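Local coordinates for Di-haem cytochrome c peroxidase family protein (Burkholderia thailandensis E264, PDB 6NX0) that carries two c-type hemes, forms an unusually stable bis-Fe(IV) state and probably acts as a peroxidase of the diheme cytochrome c peroxidase family, at residues A[326-331]-A[406-411]; A[395-400]-A[430-435]. All coordinates share one frame; numbering follows the deposited sequence.

Contact 1 (A[326-331]-A[406-411]). With HEC (heme c), chain C.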
ATOM      1  N   ALA A 326       5.081  -8.131  10.693  1.00 11.90           N
ATOM      2  CA  ALA A 326       4.719  -7.377  11.886  1.00 10.91           C
ATOM      3  C   ALA A 326       5.976  -6.676  12.372  1.00 12.13           C
ATOM      4  O   ALA A 326       6.769  -7.255  13.121  1.00 12.65           O
ATOM      5  CB  ALA A 326       4.139  -8.303  12.958  1.00 13.28           C
ATOM      6  N   ILE A 327       6.165  -5.418  11.965  1.00 11.17           N
ATOM      7  CA  ILE A 327       7.357  -4.670  12.385  1.00 10.74           C
ATOM      8  C   ILE A 327       7.063  -3.662  13.494  1.00 10.23           C
ATOM      9  O   ILE A 327       8.013  -3.062  14.034  1.00 11.29           O
ATOM     10  CB  ILE A 327       8.067  -3.986  11.193  1.00 10.37           C
ATOM     11  CG1 ILE A 327       7.255  -2.823  10.598  1.00 10.12           C
ATOM     12  CG2 ILE A 327       8.391  -5.009  10.097  1.00 10.57           C
ATOM     13  CD1 ILE A 327       8.052  -1.961   9.603  1.00 11.70           C
ATOM     14  N   ALA A 328       5.784  -3.468  13.864  1.00 11.22           N
ATOM     15  CA  ALA A 328       5.403  -2.717  15.063  1.00 10.12           C
ATOM     16  C   ALA A 328       5.925  -1.274  15.047  1.00  9.54           C
ATOM     17  O   ALA A 328       6.581  -0.810  15.980  1.00 10.54           O
ATOM     18  CB  ALA A 328       5.883  -3.446  16.321  1.00 15.67           C
ATOM     19  N   VAL A 329       5.590  -0.536  13.997  1.00  9.55           N
ATOM     20  CA  VAL A 329       5.963   0.882  14.001  1.00  8.39           C
ATOM     21  C   VAL A 329       5.278   1.616  15.156  1.00 13.45           C
ATOM     22  O   VAL A 329       4.248   1.159  15.692  1.00 10.88           O
ATOM     23  CB  VAL A 329       5.668   1.573  12.658  1.00 10.74           C
ATOM     24  CG1 VAL A 329       6.362   0.867  11.521  1.00 10.48           C
ATOM     25  CG2 VAL A 329       4.177   1.702  12.429  1.00 11.83           C
ATOM     26  N   PRO A 330       5.829   2.748  15.591  1.00 10.20           N
ATOM     27  CA  PRO A 330       5.283   3.440  16.763  1.00  9.31           C
ATOM     28  C   PRO A 330       3.853   3.912  16.558  1.00 10.03           C
ATOM     29  O   PRO A 330       3.420   4.212  15.443  1.00 10.70           O
ATOM     30  CB  PRO A 330       6.225   4.632  16.947  1.00 11.10           C
ATOM     31  CG  PRO A 330       7.508   4.193  16.275  1.00 11.49           C
ATOM     32  CD  PRO A 330       7.059   3.382  15.102  1.00 10.41           C
ATOM     33  N   ARG A 331       3.131   3.994  17.675  1.00 10.34           N
ATOM     34  CA  ARG A 331       1.773   4.517  17.661  1.00  9.65           C
ATOM     35  C   ARG A 331       1.753   5.967  17.194  1.00 10.86           C
ATOM     36  O   ARG A 331       2.563   6.799  17.625  1.00 12.23           O
ATOM     37  CB  ARG A 331       1.181   4.413  19.064  1.00 12.03           C
ATOM     38  CG  ARG A 331      -0.322   4.741  19.165  1.00 11.10           C
ATOM     39  CD  ARG A 331      -0.753   4.406  20.574  1.00 14.66           C
ATOM     40  NE  ARG A 331      -2.163   4.591  20.913  1.00 12.27           N
ATOM     41  CZ  ARG A 331      -3.102   3.665  20.763  1.00 13.56           C
ATOM     42  NH1 ARG A 331      -2.815   2.496  20.181  1.00 12.06           N
ATOM     43  NH2 ARG A 331      -4.345   3.900  21.187  1.00 12.36           N
ATOM     44  N   ARG A 406      13.636   5.419  22.140  1.00 18.72           N
ATOM     45  CA  ARG A 406      13.709   6.485  21.145  1.00 20.20           C
ATOM     46  C   ARG A 406      12.481   6.479  20.242  1.00 20.28           C
ATOM     47  O   ARG A 406      12.018   7.539  19.809  1.00 20.19           O
ATOM     48  CB  ARG A 406      14.983   6.326  20.305  1.00 25.23           C
ATOM     49  CG  ARG A 406      15.108   7.191  19.035  1.00 28.38           C
ATOM     50  CD  ARG A 406      16.399   6.852  18.270  1.00 31.93           C
ATOM     51  NE  ARG A 406      16.492   7.470  16.941  1.00 33.11           N
ATOM     52  CZ  ARG A 406      17.512   7.292  16.090  1.00 38.04           C
ATOM     53  NH1 ARG A 406      18.539   6.513  16.416  1.00 36.58           N
ATOM     54  NH2 ARG A 406      17.509   7.897  14.905  1.00 30.79           N
ATOM     55  N   TRP A 407      11.947   5.297  19.961  1.00 17.57           N
ATOM     56  CA  TRP A 407      10.890   5.141  18.973  1.00 15.89           C
ATOM     57  C   TRP A 407       9.517   5.056  19.599  1.00 15.24           C
ATOM     58  O   TRP A 407       8.548   5.539  18.997  1.00 17.06           O
ATOM     59  CB  TRP A 407      11.153   3.886  18.125  1.00 16.78           C
ATOM     60  CG  TRP A 407      12.438   4.030  17.382  1.00 13.76           C
ATOM     61  CD1 TRP A 407      13.641   3.475  17.705  1.00 15.06           C
ATOM     62  CD2 TRP A 407      12.675   4.851  16.237  1.00 14.33           C
ATOM     63  NE1 TRP A 407      14.604   3.889  16.828  1.00 15.18           N
ATOM     64  CE2 TRP A 407      14.038   4.731  15.910  1.00 15.54           C
ATOM     65  CE3 TRP A 407      11.864   5.668  15.444  1.00 14.65           C
ATOM     66  CZ2 TRP A 407      14.607   5.389  14.828  1.00 15.02           C
ATOM     67  CZ3 TRP A 407      12.425   6.309  14.364  1.00 16.25           C
ATOM     68  CH2 TRP A 407      13.788   6.165  14.057  1.00 15.59           C
ATOM     69  N   TYR A 408       9.405   4.468  20.787  1.00 14.98           N
ATOM     70  CA  TYR A 408       8.109   4.177  21.384  1.00 15.29           C
ATOM     71  C   TYR A 408       7.787   5.141  22.516  1.00 19.62           C
ATOM     72  O   TYR A 408       7.228   4.754  23.547  1.00 22.09           O
ATOM     73  CB  TYR A 408       8.061   2.726  21.844  1.00 14.58           C
ATOM     74  CG  TYR A 408       8.242   1.749  20.693  1.00 14.97           C
ATOM     75  CD1 TYR A 408       7.382   1.764  19.584  1.00 12.55           C
ATOM     76  CD2 TYR A 408       9.272   0.818  20.702  1.00 13.75           C
ATOM     77  CE1 TYR A 408       7.550   0.889  18.517  1.00 12.61           C
ATOM     78  CE2 TYR A 408       9.446  -0.060  19.652  1.00 12.75           C
ATOM     79  CZ  TYR A 408       8.575  -0.036  18.561  1.00 13.14           C
ATOM     80  OH  TYR A 408       8.751  -0.902  17.533  1.00 13.01           O
ATOM     81  N   HIS A 409       8.123   6.411  22.294  1.00 18.12           N
ATOM     82  CA  HIS A 409       7.732   7.502  23.184  1.00 26.52           C
ATOM     83  C   HIS A 409       8.131   7.169  24.621  1.00 26.36           C
ATOM     84  O   HIS A 409       7.358   7.321  25.568  1.00 29.51           O
ATOM     85  CB  HIS A 409       6.228   7.784  23.037  1.00 26.51           C
ATOM     86  CG  HIS A 409       5.793   7.966  21.609  1.00 26.63           C
ATOM     87  ND1 HIS A 409       5.103   6.996  20.906  1.00 28.31           N
ATOM     88  CD2 HIS A 409       5.974   8.995  20.745  1.00 30.48           C
ATOM     89  CE1 HIS A 409       4.870   7.423  19.677  1.00 29.26           C
ATOM     90  NE2 HIS A 409       5.390   8.633  19.551  1.00 32.51           N
ATOM     91  N   GLY A 410       9.363   6.670  24.767  1.00 26.05           N
ATOM     92  CA  GLY A 410       9.948   6.385  26.064  1.00 23.92           C
ATOM     93  C   GLY A 410       9.758   4.979  26.611  1.00 32.26           C
ATOM     94  O   GLY A 410      10.393   4.638  27.620  1.00 29.41           O
ATOM     95  N   ARG A 411       8.915   4.151  25.998  1.00 24.90           N
ATOM     96  CA  ARG A 411       8.658   2.809  26.498  1.00 28.35           C
ATOM     97  C   ARG A 411       9.770   1.862  26.041  1.00 26.46           C
ATOM     98  O   ARG A 411      10.480   2.137  25.072  1.00 26.04           O
ATOM     99  CB  ARG A 411       7.290   2.309  26.007  1.00 28.95           C
ATOM    100  CG  ARG A 411       6.183   3.387  25.977  1.00 36.40           C
ATOM    101  CD  ARG A 411       5.039   3.110  26.946  1.00 39.71           C
ATOM    102  NE  ARG A 411       4.241   1.945  26.571  1.00 48.71           N
ATOM    103  CZ  ARG A 411       2.972   1.981  26.158  1.00 48.15           C
ATOM    104  NH1 ARG A 411       2.306   3.131  26.052  1.00 48.15           N
ATOM    105  NH2 ARG A 411       2.358   0.849  25.849  1.00 39.36           N
TER
HETATM  106 FE   HEC C 602      10.094  -2.231   5.286  1.00 10.03          FE
HETATM  107  CHA HEC C 602       7.215  -0.373   5.402  1.00  9.89           C
HETATM  108  CHB HEC C 602      11.824   0.504   4.135  1.00 10.47           C
HETATM  109  CHC HEC C 602      13.068  -3.863   5.790  1.00 10.16           C
HETATM  110  CHD HEC C 602       8.380  -5.076   6.069  1.00 11.21           C
HETATM  111  NA  HEC C 602       9.598  -0.324   4.800  1.00  9.04           N
HETATM  112  C1A HEC C 602       8.329   0.217   4.883  1.00  9.81           C
HETATM  113  C2A HEC C 602       8.442   1.613   4.552  1.00  9.29           C
HETATM  114  C3A HEC C 602       9.686   1.825   4.106  1.00 10.87           C
HETATM  115  C4A HEC C 602      10.446   0.610   4.259  1.00  9.90           C
HETATM  116  CMA HEC C 602      10.315   3.161   3.720  1.00 10.31           C
HETATM  117  CAA HEC C 602       7.257   2.603   4.473  1.00 11.11           C
HETATM  118  CBA HEC C 602       6.627   2.598   3.091  1.00  9.30           C
HETATM  119  CGA HEC C 602       5.383   3.440   2.945  1.00 11.77           C
HETATM  120  O1A HEC C 602       4.757   3.305   1.850  1.00 18.26           O
HETATM  121  O2A HEC C 602       4.855   3.993   3.951  1.00 11.29           O
HETATM  122  NB  HEC C 602      12.045  -1.801   4.998  1.00  9.08           N
HETATM  123  C1B HEC C 602      12.543  -0.616   4.452  1.00  9.66           C
HETATM  124  C2B HEC C 602      13.990  -0.714   4.398  1.00 10.33           C
HETATM  125  C3B HEC C 602      14.359  -1.885   4.915  1.00  9.38           C
HETATM  126  C4B HEC C 602      13.138  -2.603   5.255  1.00 10.81           C
HETATM  127  CMB HEC C 602      14.904   0.373   3.776  1.00 10.66           C
HETATM  128  CAB HEC C 602      15.785  -2.420   5.201  1.00  9.62           C
HETATM  129  CBB HEC C 602      16.530  -1.481   6.176  1.00  9.69           C
HETATM  130  NC  HEC C 602      10.624  -4.122   5.750  1.00  8.16           N
HETATM  131  C1C HEC C 602      11.912  -4.569   5.977  1.00 10.00           C
HETATM  132  C2C HEC C 602      11.827  -5.944   6.383  1.00 11.15           C
HETATM  133  C3C HEC C 602      10.539  -6.314   6.366  1.00 11.90           C
HETATM  134  C4C HEC C 602       9.748  -5.162   6.003  1.00 11.45           C
HETATM  135  CMC HEC C 602      13.092  -6.788   6.657  1.00 11.96           C
HETATM  136  CAC HEC C 602       9.982  -7.742   6.480  1.00 12.13           C
HETATM  137  CBC HEC C 602      10.330  -8.286   7.881  1.00 12.63           C
HETATM  138  ND  HEC C 602       8.148  -2.643   5.609  1.00  9.15           N
HETATM  139  C1D HEC C 602       7.664  -3.912   5.942  1.00 10.19           C
HETATM  140  C2D HEC C 602       6.291  -3.775   6.332  1.00 11.42           C
HETATM  141  C3D HEC C 602       5.951  -2.340   6.224  1.00 10.60           C
HETATM  142  C4D HEC C 602       7.133  -1.696   5.718  1.00 11.10           C
HETATM  143  CMD HEC C 602       5.337  -4.874   6.789  1.00 11.05           C
HETATM  144  CAD HEC C 602       4.608  -1.684   6.571  1.00 10.05           C
HETATM  145  CBD HEC C 602       4.602  -1.392   8.059  1.00  9.15           C
HETATM  146  CGD HEC C 602       3.505  -0.423   8.420  1.00  9.16           C
HETATM  147  O1D HEC C 602       2.898   0.174   7.498  1.00  9.81           O
HETATM  148  O2D HEC C 602       3.370  -0.124   9.643  1.00 10.00           O
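Y408 sends its phenol across to the chain at A328, where OH donates a hydrogen bond of 2.7 Å to A328 O, which lies at the edge of the ring and in its plane. The bond meets the carbonyl at a C=O...OH angle of 149°, with the hydroxyl tilted 26° out of the carbonyl plane. Beside it P330 CA meets the same edge, 3.8 Å from Y408 CE1. The proline ring wedges between the phenol and the backbone of W407; its CG touches W407 O at 3.2 Å and W407 CB at 4.1 Å. Further out, CE1 of the H409 imidazole points edge-on at R331 O, 3.1 Å away. Chi1 of Y408, -61°, sets CG beside the backbone N and opposite the carbonyl carbon, from where the ring can span the gap. A type I' turn from Y408 to R411 reverses the chain behind it, closed by R411 N to Y408 O. D415 accepts from H409 ND1 and from the backbone N of R331, so one carboxylate holds both segments. I327, its CD1 3.8 Å from heme c CBD, and V329 line the pocket of the heme bound by H305 and Y397, and the Y408 and P330 contact backs this loop. The contact thus joins the loop after strand 324-325 to the end of helix 404-407, with F396 of helix 390-399 packed against both P330 and Y408.

Contact 2 (A[395-400]-A[430-435]). With HEC (heme c), chain C; NO3 (nitrate ion), chain F.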
ATOM      1  N   ALA A 395      15.656   4.637   9.483  1.00 11.73           N
ATOM      2  CA  ALA A 395      16.387   4.562  10.745  1.00 11.03           C
ATOM      3  C   ALA A 395      15.653   3.713  11.781  1.00 14.43           C
ATOM      4  O   ALA A 395      16.286   3.073  12.623  1.00 14.51           O
ATOM      5  CB  ALA A 395      16.621   5.974  11.287  1.00 14.86           C
ATOM      6  N   PHE A 396      14.323   3.674  11.714  1.00 11.24           N
ATOM      7  CA  PHE A 396      13.537   2.860  12.636  1.00 11.82           C
ATOM      8  C   PHE A 396      14.018   1.412  12.639  1.00 11.63           C
ATOM      9  O   PHE A 396      14.126   0.788  13.694  1.00 11.00           O
ATOM     10  CB  PHE A 396      12.056   2.949  12.237  1.00  9.50           C
ATOM     11  CG  PHE A 396      11.167   1.927  12.896  1.00  8.57           C
ATOM     12  CD1 PHE A 396      10.756   2.095  14.209  1.00 11.61           C
ATOM     13  CD2 PHE A 396      10.756   0.788  12.197  1.00 12.66           C
ATOM     14  CE1 PHE A 396       9.943   1.152  14.810  1.00 11.67           C
ATOM     15  CE2 PHE A 396       9.946  -0.150  12.825  1.00 12.35           C
ATOM     16  CZ  PHE A 396       9.553   0.041  14.101  1.00 11.09           C
ATOM     17  N   TYR A 397      14.287   0.856  11.462  1.00 10.84           N
ATOM     18  CA  TYR A 397      14.737  -0.531  11.386  1.00 10.05           C
ATOM     19  C   TYR A 397      16.038  -0.736  12.128  1.00 12.82           C
ATOM     20  O   TYR A 397      16.251  -1.796  12.727  1.00 13.79           O
ATOM     21  CB  TYR A 397      14.916  -0.962   9.944  1.00 12.55           C
ATOM     22  CG  TYR A 397      13.621  -1.126   9.209  1.00 11.56           C
ATOM     23  CD1 TYR A 397      12.904  -2.313   9.298  1.00 12.61           C
ATOM     24  CD2 TYR A 397      13.118  -0.106   8.414  1.00 12.28           C
ATOM     25  CE1 TYR A 397      11.719  -2.472   8.613  1.00 11.18           C
ATOM     26  CE2 TYR A 397      11.936  -0.260   7.718  1.00 12.21           C
ATOM     27  CZ  TYR A 397      11.241  -1.441   7.832  1.00 10.41           C
ATOM     28  OH  TYR A 397      10.080  -1.625   7.157  1.00 11.21           O
ATOM     29  N   ASN A 398      16.913   0.263  12.106  1.00 12.86           N
ATOM     30  CA  ASN A 398      18.239   0.064  12.665  1.00 13.73           C
ATOM     31  C   ASN A 398      18.243   0.042  14.192  1.00 15.14           C
ATOM     32  O   ASN A 398      19.046  -0.689  14.791  1.00 15.30           O
ATOM     33  CB  ASN A 398      19.177   1.153  12.154  1.00 13.22           C
ATOM     34  CG  ASN A 398      20.627   0.805  12.341  1.00 14.31           C
ATOM     35  OD1 ASN A 398      21.023  -0.359  12.223  1.00 13.16           O
ATOM     36  ND2 ASN A 398      21.446   1.827  12.629  1.00 17.10           N
ATOM     37  N   THR A 399      17.407   0.850  14.861  1.00 12.27           N
ATOM     38  CA  THR A 399      17.492   0.933  16.315  1.00 12.98           C
ATOM     39  C   THR A 399      16.162   0.685  17.035  1.00 11.50           C
ATOM     40  O   THR A 399      16.075   0.931  18.238  1.00 14.35           O
ATOM     41  CB  THR A 399      18.107   2.269  16.768  1.00 16.05           C
ATOM     42  OG1 THR A 399      17.343   3.399  16.326  1.00 18.10           O
ATOM     43  CG2 THR A 399      19.544   2.395  16.259  1.00 17.93           C
ATOM     44  N   ARG A 400      15.124   0.192  16.343  1.00 14.80           N
ATOM     45  CA  ARG A 400      13.913  -0.249  17.034  1.00 17.03           C
ATOM     46  C   ARG A 400      14.246  -1.180  18.195  1.00 13.61           C
ATOM     47  O   ARG A 400      13.727  -1.025  19.307  1.00 15.21           O
ATOM     48  CB  ARG A 400      12.978  -0.976  16.048  1.00 16.32           C
ATOM     49  CG  ARG A 400      11.621  -1.369  16.667  1.00 19.51           C
ATOM     50  CD  ARG A 400      10.900  -2.502  15.916  1.00 16.12           C
ATOM     51  NE  ARG A 400      11.397  -3.797  16.328  1.00 19.09           N
ATOM     52  CZ  ARG A 400      10.998  -4.951  15.824  1.00 13.57           C
ATOM     53  NH1 ARG A 400      10.073  -5.010  14.880  1.00 13.02           N
ATOM     54  NH2 ARG A 400      11.531  -6.065  16.279  1.00 17.25           N
ATOM     55  N   THR A 430      17.022  -9.736  10.851  1.00 17.44           N
ATOM     56  CA  THR A 430      17.935  -8.598  10.794  1.00 13.85           C
ATOM     57  C   THR A 430      17.214  -7.438  10.106  1.00 12.97           C
ATOM     58  O   THR A 430      16.505  -7.660   9.122  1.00 15.12           O
ATOM     59  CB  THR A 430      19.212  -8.970  10.017  1.00 15.23           C
ATOM     60  OG1 THR A 430      19.957  -9.951  10.756  1.00 16.99           O
ATOM     61  CG2 THR A 430      20.135  -7.744   9.747  1.00 15.66           C
ATOM     62  N   PRO A 431      17.394  -6.178  10.567  1.00 13.40           N
ATOM     63  CA  PRO A 431      18.225  -5.658  11.656  1.00 14.37           C
ATOM     64  C   PRO A 431      17.463  -5.465  12.967  1.00 15.52           C
ATOM     65  O   PRO A 431      17.959  -4.850  13.886  1.00 15.73           O
ATOM     66  CB  PRO A 431      18.712  -4.318  11.087  1.00 13.90           C
ATOM     67  CG  PRO A 431      17.515  -3.844  10.307  1.00 15.20           C
ATOM     68  CD  PRO A 431      16.886  -5.082   9.715  1.00 14.21           C
ATOM     69  N   MET A 432      16.262  -6.038  13.055  1.00 15.30           N
ATOM     70  CA  MET A 432      15.386  -5.856  14.209  1.00 14.97           C
ATOM     71  C   MET A 432      15.590  -6.933  15.279  1.00 19.58           C
ATOM     72  O   MET A 432      14.679  -7.184  16.088  1.00 18.73           O
ATOM     73  CB  MET A 432      13.929  -5.847  13.750  1.00 19.21           C
ATOM     74  CG  MET A 432      13.586  -4.796  12.685  1.00 24.23           C
ATOM     75  SD  MET A 432      11.932  -5.010  11.898  1.00 23.53           S
ATOM     76  CE  MET A 432      11.705  -6.777  11.916  1.00 30.29           C
ATOM     77  N   ASN A 433      16.772  -7.558  15.314  1.00 17.43           N
ATOM     78  CA  ASN A 433      17.034  -8.727  16.154  1.00 18.17           C
ATOM     79  C   ASN A 433      18.211  -8.510  17.103  1.00 19.51           C
ATOM     80  O   ASN A 433      18.859  -9.473  17.526  1.00 21.50           O
ATOM     81  CB  ASN A 433      17.278  -9.965  15.288  1.00 18.35           C
ATOM     82  CG  ASN A 433      18.436  -9.791  14.301  1.00 20.66           C
ATOM     83  OD1 ASN A 433      19.004  -8.708  14.172  1.00 17.84           O
ATOM     84  ND2 ASN A 433      18.768 -10.861  13.588  1.00 26.45           N
ATOM     85  N   ARG A 434      18.505  -7.258  17.440  1.00 17.28           N
ATOM     86  CA  ARG A 434      19.634  -6.909  18.300  1.00 22.52           C
ATOM     87  C   ARG A 434      19.132  -6.273  19.583  1.00 28.79           C
ATOM     88  O   ARG A 434      18.502  -5.208  19.556  1.00 24.15           O
ATOM     89  CB  ARG A 434      20.580  -5.964  17.579  1.00 21.58           C
ATOM     90  CG  ARG A 434      21.109  -6.571  16.317  1.00 27.84           C
ATOM     91  CD  ARG A 434      22.242  -5.765  15.769  1.00 24.79           C
ATOM     92  NE  ARG A 434      22.898  -6.491  14.695  1.00 22.85           N
ATOM     93  CZ  ARG A 434      24.207  -6.476  14.475  1.00 24.48           C
ATOM     94  NH1 ARG A 434      25.019  -5.795  15.270  1.00 20.12           N
ATOM     95  NH2 ARG A 434      24.691  -7.156  13.465  1.00 27.37           N
ATOM     96  N   ARG A 435      19.439  -6.905  20.706  1.00 25.55           N
ATOM     97  CA  ARG A 435      18.937  -6.448  21.981  1.00 24.28           C
ATOM     98  C   ARG A 435      19.633  -5.157  22.390  1.00 25.56           C
ATOM     99  O   ARG A 435      20.726  -4.846  21.906  1.00 26.25           O
ATOM    100  CB  ARG A 435      19.153  -7.517  23.048  1.00 29.19           C
ATOM    101  CG  ARG A 435      18.591  -8.876  22.659  1.00 34.07           C
ATOM    102  CD  ARG A 435      18.613  -9.906  23.809  1.00 45.02           C
ATOM    103  NE  ARG A 435      18.183 -11.203  23.290  1.00 39.60           N
ATOM    104  CZ  ARG A 435      16.920 -11.624  23.245  1.00 44.67           C
ATOM    105  NH1 ARG A 435      15.927 -10.876  23.730  1.00 42.71           N
ATOM    106  NH2 ARG A 435      16.648 -12.810  22.715  1.00 39.17           N
TER
HETATM  107 FE   HEC C 602      10.094  -2.231   5.286  1.00 10.03          FE
HETATM  108  CHA HEC C 602       7.215  -0.373   5.402  1.00  9.89           C
HETATM  109  CHB HEC C 602      11.824   0.504   4.135  1.00 10.47           C
HETATM  110  CHC HEC C 602      13.068  -3.863   5.790  1.00 10.16           C
HETATM  111  CHD HEC C 602       8.380  -5.076   6.069  1.00 11.21           C
HETATM  112  NA  HEC C 602       9.598  -0.324   4.800  1.00  9.04           N
HETATM  113  C1A HEC C 602       8.329   0.217   4.883  1.00  9.81           C
HETATM  114  C2A HEC C 602       8.442   1.613   4.552  1.00  9.29           C
HETATM  115  C3A HEC C 602       9.686   1.825   4.106  1.00 10.87           C
HETATM  116  C4A HEC C 602      10.446   0.610   4.259  1.00  9.90           C
HETATM  117  CMA HEC C 602      10.315   3.161   3.720  1.00 10.31           C
HETATM  118  CAA HEC C 602       7.257   2.603   4.473  1.00 11.11           C
HETATM  119  CBA HEC C 602       6.627   2.598   3.091  1.00  9.30           C
HETATM  120  CGA HEC C 602       5.383   3.440   2.945  1.00 11.77           C
HETATM  121  O1A HEC C 602       4.757   3.305   1.850  1.00 18.26           O
HETATM  122  O2A HEC C 602       4.855   3.993   3.951  1.00 11.29           O
HETATM  123  NB  HEC C 602      12.045  -1.801   4.998  1.00  9.08           N
HETATM  124  C1B HEC C 602      12.543  -0.616   4.452  1.00  9.66           C
HETATM  125  C2B HEC C 602      13.990  -0.714   4.398  1.00 10.33           C
HETATM  126  C3B HEC C 602      14.359  -1.885   4.915  1.00  9.38           C
HETATM  127  C4B HEC C 602      13.138  -2.603   5.255  1.00 10.81           C
HETATM  128  CMB HEC C 602      14.904   0.373   3.776  1.00 10.66           C
HETATM  129  CAB HEC C 602      15.785  -2.420   5.201  1.00  9.62           C
HETATM  130  CBB HEC C 602      16.530  -1.481   6.176  1.00  9.69           C
HETATM  131  NC  HEC C 602      10.624  -4.122   5.750  1.00  8.16           N
HETATM  132  C1C HEC C 602      11.912  -4.569   5.977  1.00 10.00           C
HETATM  133  C2C HEC C 602      11.827  -5.944   6.383  1.00 11.15           C
HETATM  134  C3C HEC C 602      10.539  -6.314   6.366  1.00 11.90           C
HETATM  135  C4C HEC C 602       9.748  -5.162   6.003  1.00 11.45           C
HETATM  136  CMC HEC C 602      13.092  -6.788   6.657  1.00 11.96           C
HETATM  137  CAC HEC C 602       9.982  -7.742   6.480  1.00 12.13           C
HETATM  138  CBC HEC C 602      10.330  -8.286   7.881  1.00 12.63           C
HETATM  139  ND  HEC C 602       8.148  -2.643   5.609  1.00  9.15           N
HETATM  140  C1D HEC C 602       7.664  -3.912   5.942  1.00 10.19           C
HETATM  141  C2D HEC C 602       6.291  -3.775   6.332  1.00 11.42           C
HETATM  142  C3D HEC C 602       5.951  -2.340   6.224  1.00 10.60           C
HETATM  143  C4D HEC C 602       7.133  -1.696   5.718  1.00 11.10           C
HETATM  144  CMD HEC C 602       5.337  -4.874   6.789  1.00 11.05           C
HETATM  145  CAD HEC C 602       4.608  -1.684   6.571  1.00 10.05           C
HETATM  146  CBD HEC C 602       4.602  -1.392   8.059  1.00  9.15           C
HETATM  147  CGD HEC C 602       3.505  -0.423   8.420  1.00  9.16           C
HETATM  148  O1D HEC C 602       2.898   0.174   7.498  1.00  9.81           O
HETATM  149  O2D HEC C 602       3.370  -0.124   9.643  1.00 10.00           O
HETATM  150  N   NO3 F 605      19.698 -14.641  22.592  1.00 37.60           N
HETATM  151  O1  NO3 F 605      20.554 -15.576  22.651  1.00 36.59           O
HETATM  152  O2  NO3 F 605      18.475 -14.904  22.388  1.00 38.12           O
HETATM  153  O3  NO3 F 605      20.056 -13.433  22.745  1.00 34.10           O
HETATM  154  O   HOH W   1      16.351  -2.630  15.383  1.00 18.11           O
HETATM  155  O   HOH W   2      20.185  -3.145  14.319  1.00 15.11           O
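M432 makes a Met-aromatic contact with Y397, the tyrosine that, with H305 on the other side, is an axial ligand of heme c in the cytochrome c domain; P431 packs beside it on the C-terminal part of helix 390-399. P431, preceded by a cis peptide bond, lays CG 3.9 Å from Y397 CB, close to the root of the ligand side chain. Its carbonyl is tied to the helix through two waters: one donates to P431 O and Y397 O, the other to P431 O and N398 O, so a single oxygen collects two bonds and bridges two successive helix carbonyls. M432 then runs alongside the tyrosine, its SD 5.1 Å from the centroid of the Y397 ring and 72° off the ring normal, an oblique approach in which CD1 is the near carbon. From the other segment R400 lays its guanidinium over M432, with M432 CB 3.5 Å above one face, toward the rim. The bend at chi3 of R400 (83°) turns the group across the thioether; NH1 bonds to I327 O and NH2 to N426 O. N433 turns away and donates from ND2 to T430 OG1 within its own loop. Farther on, R435 grips a nitrate, probably from the crystallisation liquor, through NE and NH2. At the heme, one face of the Y397 ring lies against C4B, and Y397 OH binds the iron at 2.0 Å.

In the fold
From the N terminus the chain passes 326-331, then 395-400 on helix 390-399, then 406-411 at helix 404-407, and lastly 430-435. Contact 1 closes a loop of 74 residues and contact 2 one of 29. Their segments alternate, so the two loops cross, and helix 390-399 lies within the first while its partner lies beyond it. The centres are 11 Å apart and the contacts touch directly: W407 NE1 lies 2.8 Å from T399 OG1, and I327 CD1 packs on Y397 OH. The loop after strand 324-325 and helix 390-399 both touch the same heme, through 326-331 and 395-400, while 406-411 and 430-435 pack behind them as a second layer.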